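Local coordinates for protein predicted acetyltransferase (Clostridium acetobutylicum, PDB 3MGD) that binds acetyl-coenzyme A and, as a member of the GNAT family, probably transfers its acetyl group to an acceptor, at residues Ser17-Gln22 with Lys36-Tyr41; Glu53-Ala56 with Gln61-Ala64. One frame throughout, in Å; residues are numbered along the deposited sequence. Where two conformers were deposited one is given.

Contact 1 of 2, residues Ser17-Gln22 with Lys36-Tyr41; sequences SIRKRQ and KELTRY
Leu-38 reaches from helix 35-47 to two neighbouring residues of helix 12-25, Arg-19 and Lys-20. Its two methyl groups divide the work. CD2 lies against the arm of Arg-19, with Leu-38 CD2 3.6 Å from Arg-19 CD. The same methyl meets the guanidinium at its edge, in the plane of the group, and is 3.7 Å from Arg-19 NE. CD1 turns to the other neighbour and touches the aliphatic root of Lys-20, at 3.7 Å from Lys-20 CG.

The arm of Arg-19 starts with CG anti to the backbone N (chi1 178°) and stays extended as far as NE. It runs past the end of Leu-38 at about a right angle. Its guanidinium is held from the other chain: NH2 bonds to the carbonyl oxygen of Pro-75 of the second subunit. Lys-20 bends at chi3 (-67°), and its NZ forms a salt bridge with Asp-35, just before the leucine's segment. A polar link thus lies beside the apolar one.

No hydrogen bond joins the two segments. The backbones stay well apart, with Arg-19 CA 8.5 Å from Leu-38 CA, and contact is made by side chains alone. The buried surface is small, 131 Å² for both sides together. Val-16, one turn before Lys-20, also packs on Leu-38. The arrangement is a helix-helix contact between the two consecutive helices that follow the first strand of the GNAT fold, here at the subunit interface.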
ATOM      1  N   SER A  17      -9.947 -19.835  -5.153  1.00 20.51           N
ATOM      2  CA  SER A  17     -11.322 -19.892  -5.668  1.00 21.10           C
ATOM      3  C   SER A  17     -12.223 -18.855  -5.015  1.00 15.53           C
ATOM      4  O   SER A  17     -13.026 -18.200  -5.686  1.00 17.80           O
ATOM      5  CB  SER A  17     -11.929 -21.286  -5.456  1.00 26.02           C
ATOM      6  OG  SER A  17     -11.290 -22.232  -6.285  1.00 30.24           O
ATOM      7  N   ILE A  18     -12.106 -18.721  -3.701  1.00 17.50           N
ATOM      8  CA  ILE A  18     -12.951 -17.774  -2.979  1.00 17.16           C
ATOM      9  C   ILE A  18     -12.620 -16.344  -3.375  1.00 21.26           C
ATOM     10  O   ILE A  18     -13.526 -15.518  -3.499  1.00 17.23           O
ATOM     11  CB  ILE A  18     -12.817 -17.925  -1.470  1.00 23.62           C
ATOM     12  CG1 ILE A  18     -13.195 -19.349  -1.055  1.00 29.83           C
ATOM     13  CG2 ILE A  18     -13.686 -16.882  -0.759  1.00 25.13           C
ATOM     14  CD1 ILE A  18     -12.867 -19.670   0.393  1.00 29.20           C
ATOM     15  N   ARG A  19     -11.335 -16.040  -3.584  1.00 17.39           N
ATOM     16  CA  ARG A  19     -10.990 -14.688  -4.041  1.00 15.31           C
ATOM     17  C   ARG A  19     -11.618 -14.377  -5.399  1.00 18.99           C
ATOM     18  O   ARG A  19     -12.148 -13.294  -5.601  1.00 17.71           O
ATOM     19  CB  ARG A  19      -9.474 -14.421  -4.063  1.00 17.83           C
ATOM     20  CG  ARG A  19      -9.128 -13.013  -4.599  1.00 16.78           C
ATOM     21  CD  ARG A  19      -7.735 -12.479  -4.186  1.00 17.85           C
ATOM     22  NE  ARG A  19      -7.474 -11.223  -4.894  1.00 14.11           N
ATOM     23  CZ  ARG A  19      -7.977 -10.040  -4.543  1.00 14.81           C
ATOM     24  NH1 ARG A  19      -8.770  -9.921  -3.478  1.00 15.84           N
ATOM     25  NH2 ARG A  19      -7.715  -8.971  -5.281  1.00 16.60           N
ATOM     26  N   LYS A  20     -11.549 -15.304  -6.349  1.00 16.94           N
ATOM     27  CA  LYS A  20     -12.206 -15.062  -7.636  1.00 17.16           C
ATOM     28  C   LYS A  20     -13.711 -14.853  -7.461  1.00 17.30           C
ATOM     29  O   LYS A  20     -14.305 -13.954  -8.066  1.00 20.56           O
ATOM     30  CB  LYS A  20     -11.939 -16.210  -8.621  1.00 17.25           C
ATOM     31  CG  LYS A  20     -10.490 -16.337  -9.075  1.00 23.88           C
ATOM     32  CD  LYS A  20     -10.313 -17.356 -10.207  1.00 28.26           C
ATOM     33  CE  LYS A  20     -10.603 -18.760  -9.756  1.00 27.97           C
ATOM     34  NZ  LYS A  20     -10.212 -19.793 -10.790  1.00 20.93           N
ATOM     35  N   ARG A  21     -14.313 -15.690  -6.628  0.50 19.41           N
ATOM     36  CA  ARG A  21     -15.740 -15.619  -6.367  0.50 19.63           C
ATOM     37  C   ARG A  21     -16.115 -14.252  -5.796  0.50 20.91           C
ATOM     38  O   ARG A  21     -17.115 -13.654  -6.187  0.50 18.82           O
ATOM     39  CB  ARG A  21     -16.107 -16.717  -5.385  0.50 20.44           C
ATOM     40  CG  ARG A  21     -17.578 -17.003  -5.288  0.50 21.40           C
ATOM     41  CD  ARG A  21     -17.750 -18.363  -4.672  0.50 24.43           C
ATOM     42  NE  ARG A  21     -18.824 -18.370  -3.696  0.50 29.16           N
ATOM     43  CZ  ARG A  21     -18.800 -19.089  -2.583  0.50 22.93           C
ATOM     44  NH1 ARG A  21     -17.751 -19.859  -2.298  0.50 22.03           N
ATOM     45  NH2 ARG A  21     -19.818 -19.019  -1.754  0.50  8.89           N
ATOM     46  N   GLN A  22     -15.285 -13.771  -4.873  1.00 19.04           N
ATOM     47  CA  GLN A  22     -15.460 -12.469  -4.239  1.00 20.21           C
ATOM     48  C   GLN A  22     -15.396 -11.335  -5.252  1.00 15.02           C
ATOM     49  O   GLN A  22     -16.255 -10.467  -5.279  1.00 19.82           O
ATOM     50  CB  GLN A  22     -14.366 -12.289  -3.195  1.00 16.10           C
ATOM     51  CG  GLN A  22     -14.348 -10.922  -2.538  1.00 17.82           C
ATOM     52  CD  GLN A  22     -12.993 -10.650  -1.945  1.00 20.17           C
ATOM     53  OE1 GLN A  22     -12.322 -11.577  -1.472  1.00 20.25           O
ATOM     54  NE2 GLN A  22     -12.580  -9.374  -1.941  1.00 16.75           N
ATOM     55  N   LYS A  36      -2.591 -18.573 -11.899  1.00 15.74           N
ATOM     56  CA  LYS A  36      -1.166 -18.729 -11.604  1.00 16.62           C
ATOM     57  C   LYS A  36      -0.716 -17.645 -10.624  1.00 17.57           C
ATOM     58  O   LYS A  36      -0.053 -17.933  -9.623  1.00 15.86           O
ATOM     59  CB  LYS A  36      -0.336 -18.687 -12.883  1.00 19.52           C
ATOM     60  CG  LYS A  36       1.169 -18.933 -12.663  1.00 22.43           C
ATOM     61  CD  LYS A  36       1.971 -18.835 -13.961  1.00 34.29           C
ATOM     62  CE  LYS A  36       3.475 -19.048 -13.685  1.00 39.73           C
ATOM     63  NZ  LYS A  36       4.308 -18.842 -14.895  1.00 46.34           N
ATOM     64  N   GLU A  37      -1.093 -16.404 -10.908  1.00 18.11           N
ATOM     65  CA  GLU A  37      -0.639 -15.267 -10.104  1.00 17.26           C
ATOM     66  C   GLU A  37      -1.239 -15.275  -8.701  1.00 17.62           C
ATOM     67  O   GLU A  37      -0.561 -14.932  -7.727  1.00 15.77           O
ATOM     68  CB  GLU A  37      -0.983 -13.954 -10.809  1.00 19.69           C
ATOM     69  CG  GLU A  37      -0.165 -13.679 -12.078  1.00 26.20           C
ATOM     70  CD  GLU A  37      -0.744 -14.320 -13.340  1.00 32.59           C
ATOM     71  OE1 GLU A  37      -1.659 -15.179 -13.263  1.00 22.86           O
ATOM     72  OE2 GLU A  37      -0.266 -13.957 -14.433  1.00 34.94           O
ATOM     73  N   LEU A  38      -2.521 -15.633  -8.600  1.00 16.76           N
ATOM     74  CA  LEU A  38      -3.169 -15.758  -7.291  1.00 14.60           C
ATOM     75  C   LEU A  38      -2.468 -16.845  -6.461  1.00 15.25           C
ATOM     76  O   LEU A  38      -2.129 -16.635  -5.293  1.00 16.65           O
ATOM     77  CB  LEU A  38      -4.668 -16.086  -7.445  1.00 16.88           C
ATOM     78  CG  LEU A  38      -5.624 -14.958  -7.847  1.00 21.76           C
ATOM     79  CD1 LEU A  38      -7.033 -15.489  -8.198  1.00 17.86           C
ATOM     80  CD2 LEU A  38      -5.687 -13.880  -6.762  1.00 21.51           C
ATOM     81  N   THR A  39      -2.244 -18.005  -7.069  1.00 15.35           N
ATOM     82  CA  THR A  39      -1.618 -19.130  -6.354  1.00 14.37           C
ATOM     83  C   THR A  39      -0.215 -18.793  -5.885  1.00 17.43           C
ATOM     84  O   THR A  39       0.191 -19.151  -4.777  1.00 20.71           O
ATOM     85  CB  THR A  39      -1.539 -20.376  -7.246  1.00 16.46           C
ATOM     86  OG1 THR A  39      -2.851 -20.703  -7.713  1.00 20.80           O
ATOM     87  CG2 THR A  39      -0.949 -21.558  -6.485  1.00 16.61           C
ATOM     88  N   ARG A  40       0.530 -18.108  -6.741  1.00 17.72           N
ATOM     89  CA  ARG A  40       1.873 -17.657  -6.368  1.00 18.77           C
ATOM     90  C   ARG A  40       1.821 -16.622  -5.242  1.00 18.08           C
ATOM     91  O   ARG A  40       2.630 -16.680  -4.335  1.00 17.39           O
ATOM     92  CB  ARG A  40       2.603 -17.101  -7.589  1.00 19.74           C
ATOM     93  CG  ARG A  40       4.033 -16.642  -7.332  1.00 19.75           C
ATOM     94  CD  ARG A  40       4.669 -16.235  -8.662  1.00 27.73           C
ATOM     95  NE  ARG A  40       3.960 -15.101  -9.256  1.00 26.81           N
ATOM     96  CZ  ARG A  40       4.099 -14.693 -10.515  1.00 33.44           C
ATOM     97  NH1 ARG A  40       4.917 -15.337 -11.345  1.00 29.44           N
ATOM     98  NH2 ARG A  40       3.407 -13.642 -10.947  1.00 30.13           N
ATOM     99  N   TYR A  41       0.873 -15.684  -5.308  1.00 22.01           N
ATOM    100  CA  TYR A  41       0.711 -14.671  -4.255  1.00 20.38           C
ATOM    101  C   TYR A  41       0.463 -15.304  -2.880  1.00 21.29           C
ATOM    102  O   TYR A  41       1.095 -14.922  -1.886  1.00 20.04           O
ATOM    103  CB  TYR A  41      -0.426 -13.703  -4.581  1.00 20.61           C
ATOM    104  CG  TYR A  41      -0.689 -12.708  -3.470  1.00 21.00           C
ATOM    105  CD1 TYR A  41       0.110 -11.579  -3.322  1.00 12.74           C
ATOM    106  CD2 TYR A  41      -1.718 -12.908  -2.561  1.00 21.96           C
ATOM    107  CE1 TYR A  41      -0.110 -10.674  -2.297  1.00 14.96           C
ATOM    108  CE2 TYR A  41      -1.953 -12.009  -1.531  1.00 21.50           C
ATOM    109  CZ  TYR A  41      -1.147 -10.894  -1.409  1.00 16.91           C
ATOM    110  OH  TYR A  41      -1.373 -10.005  -0.383  1.00 18.20           O
TER

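Contact 2 of 2, residues Glu53-Ala56 with Gln61-Ala64; sequences EWIA and QIIA
Ala-56 faces two residues of the neighbouring strand, Ile-63 and Ala-64, in a classic beta bulge. Its carbonyl oxygen takes both of their N-H groups. The shorter bond is from Ile-63 N to Ala-56 O, 2.7 Å, with the donor tilted slightly from the carbonyl plane. The bond from Ala-64 N to Ala-56 O is weak, at 3.3 Å. In return, Ala-56 N gives a nearly straight bond of 2.9 Å to Ala-64 O (169° at the hydrogen). Ala-56 and Ala-64 are thus an antiparallel hydrogen-bonded pair.

The extra residue comes with a helical backbone at Ile-63. The short segments run at 109° to each other, and the bulge is consistent with this departure from a straight antiparallel run.

The two alanine methyls lie on the same face of the sheet, Ala-56 CB 4.1 Å from Ala-64 CB. Helix 101-115 covers this face, with Met-105 on Ala-56 and Ile-101 on Ala-64. Ile-55 and Ile-62 meet at the ends of their side chains, Ile-55 CD1 4.2 Å from Ile-62 CD1. CG1 of Ile-55 sits between the backbone N and the carbonyl carbon (chi1 74°), and the chain then extends to CD1. Ile-62 also packs on Leu-14 of helix 12-25. The backbones add CA-H...O contacts, among them Ile-55 CA to Ala-64 O at 3.4 Å.

Ile-63 also shares a backbone hydrogen bond with Glu-93, and Ile-55 with Arg-5, so the sheet continues beyond both strands. Strands 51-58 and 61-72 form a bulged antiparallel hairpin in the central sheet of the GNAT fold.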
ATOM      1  N   GLU A  53      -4.771 -15.048   6.625  1.00 19.87           N
ATOM      2  CA  GLU A  53      -6.143 -15.117   6.130  1.00 19.54           C
ATOM      3  C   GLU A  53      -6.953 -16.017   7.036  1.00 20.21           C
ATOM      4  O   GLU A  53      -6.683 -17.211   7.146  1.00 20.18           O
ATOM      5  CB  GLU A  53      -6.197 -15.579   4.667  1.00 19.78           C
ATOM      6  CG  GLU A  53      -7.634 -15.795   4.126  1.00 15.58           C
ATOM      7  CD  GLU A  53      -7.795 -15.434   2.648  1.00 21.53           C
ATOM      8  OE1 GLU A  53      -8.830 -15.822   2.056  1.00 19.70           O
ATOM      9  OE2 GLU A  53      -6.898 -14.774   2.071  1.00 19.45           O
ATOM     10  N   TRP A  54      -7.922 -15.419   7.722  1.00 17.19           N
ATOM     11  CA  TRP A  54      -8.791 -16.156   8.614  1.00 17.14           C
ATOM     12  C   TRP A  54      -9.950 -16.731   7.808  1.00 21.12           C
ATOM     13  O   TRP A  54     -10.421 -16.118   6.839  1.00 19.75           O
ATOM     14  CB  TRP A  54      -9.325 -15.245   9.720  1.00 16.67           C
ATOM     15  CG  TRP A  54      -8.402 -15.107  10.893  1.00 21.16           C
ATOM     16  CD1 TRP A  54      -7.427 -14.162  11.077  1.00 19.57           C
ATOM     17  CD2 TRP A  54      -8.379 -15.945  12.052  1.00 17.81           C
ATOM     18  NE1 TRP A  54      -6.797 -14.367  12.292  1.00 22.62           N
ATOM     19  CE2 TRP A  54      -7.372 -15.454  12.907  1.00 18.75           C
ATOM     20  CE3 TRP A  54      -9.125 -17.061  12.455  1.00 18.21           C
ATOM     21  CZ2 TRP A  54      -7.077 -16.055  14.130  1.00 24.92           C
ATOM     22  CZ3 TRP A  54      -8.835 -17.653  13.669  1.00 20.31           C
ATOM     23  CH2 TRP A  54      -7.819 -17.152  14.494  1.00 24.57           C
ATOM     24  N   ILE A  55     -10.398 -17.918   8.195  1.00 19.75           N
ATOM     25  CA  ILE A  55     -11.568 -18.510   7.555  1.00 18.65           C
ATOM     26  C   ILE A  55     -12.601 -18.950   8.589  1.00 21.94           C
ATOM     27  O   ILE A  55     -12.259 -19.349   9.697  1.00 20.90           O
ATOM     28  CB  ILE A  55     -11.196 -19.711   6.638  1.00 36.57           C
ATOM     29  CG1 ILE A  55     -10.836 -20.939   7.458  1.00 43.00           C
ATOM     30  CG2 ILE A  55     -10.051 -19.365   5.698  1.00 36.02           C
ATOM     31  CD1 ILE A  55     -10.454 -22.119   6.599  1.00 46.14           C
ATOM     32  N   ALA A  56     -13.868 -18.845   8.220  1.00 21.33           N
ATOM     33  CA  ALA A  56     -14.960 -19.332   9.052  1.00 24.48           C
ATOM     34  C   ALA A  56     -15.523 -20.516   8.302  1.00 23.52           C
ATOM     35  O   ALA A  56     -15.824 -20.404   7.109  1.00 23.80           O
ATOM     36  CB  ALA A  56     -16.018 -18.265   9.219  1.00 23.53           C
ATOM     37  N   GLN A  61     -17.185 -26.524   5.033  1.00 49.10           N
ATOM     38  CA  GLN A  61     -17.276 -25.662   3.860  1.00 44.17           C
ATOM     39  C   GLN A  61     -16.982 -24.248   4.344  1.00 29.41           C
ATOM     40  O   GLN A  61     -17.445 -23.863   5.413  1.00 30.29           O
ATOM     41  CB  GLN A  61     -18.668 -25.726   3.231  1.00 54.26           C
ATOM     42  CG  GLN A  61     -18.901 -26.966   2.392  1.00 60.95           C
ATOM     43  CD  GLN A  61     -17.826 -27.151   1.343  1.00 63.52           C
ATOM     44  OE1 GLN A  61     -17.120 -28.160   1.332  1.00 68.16           O
ATOM     45  NE2 GLN A  61     -17.683 -26.166   0.462  1.00 60.45           N
ATOM     46  N   ILE A  62     -16.214 -23.482   3.575  1.00 25.56           N
ATOM     47  CA  ILE A  62     -15.876 -22.118   3.989  1.00 21.51           C
ATOM     48  C   ILE A  62     -17.075 -21.182   3.818  1.00 21.05           C
ATOM     49  O   ILE A  62     -17.638 -21.062   2.732  1.00 26.38           O
ATOM     50  CB  ILE A  62     -14.654 -21.572   3.239  1.00 27.79           C
ATOM     51  CG1 ILE A  62     -13.414 -22.412   3.566  1.00 29.85           C
ATOM     52  CG2 ILE A  62     -14.389 -20.125   3.645  1.00 23.38           C
ATOM     53  CD1 ILE A  62     -12.187 -22.022   2.751  1.00 28.30           C
ATOM     54  N   ILE A  63     -17.469 -20.555   4.919  1.00 21.80           N
ATOM     55  CA  ILE A  63     -18.552 -19.590   4.962  1.00 20.90           C
ATOM     56  C   ILE A  63     -18.054 -18.161   4.738  1.00 19.21           C
ATOM     57  O   ILE A  63     -18.730 -17.349   4.098  1.00 23.24           O
ATOM     58  CB  ILE A  63     -19.242 -19.636   6.336  1.00 30.55           C
ATOM     59  CG1 ILE A  63     -19.859 -21.012   6.572  1.00 35.76           C
ATOM     60  CG2 ILE A  63     -20.297 -18.550   6.451  1.00 30.87           C
ATOM     61  CD1 ILE A  63     -20.942 -21.359   5.573  1.00 41.25           C
ATOM     62  N   ALA A  64     -16.884 -17.841   5.293  1.00 20.33           N
ATOM     63  CA  ALA A  64     -16.334 -16.495   5.149  1.00 19.10           C
ATOM     64  C   ALA A  64     -14.806 -16.513   5.168  1.00 19.63           C
ATOM     65  O   ALA A  64     -14.184 -17.435   5.695  1.00 20.04           O
ATOM     66  CB  ALA A  64     -16.874 -15.572   6.234  1.00 17.51           C
TER

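Contact 1 pairs two helices, and contact 2 pairs the next two strands of the chain. Their centres are 15 Å apart. They meet directly where Ile-18 CD1 packs on Ile-62 CD1 at 3.4 Å, which seats helix 12-25 on the hairpin. Both lie near acetyl-CoA. Gln-22 of contact 1 touches the cofactor, and the side chain of Arg-19 is about 7 Å from it. The side chain of Ala-64 in contact 2 is about 6 Å from the cofactor and about 4 Å from that of Thr-92, which binds it. Asn-89 ties them further: it bonds to Glu-53 and, weakly, to Arg-19.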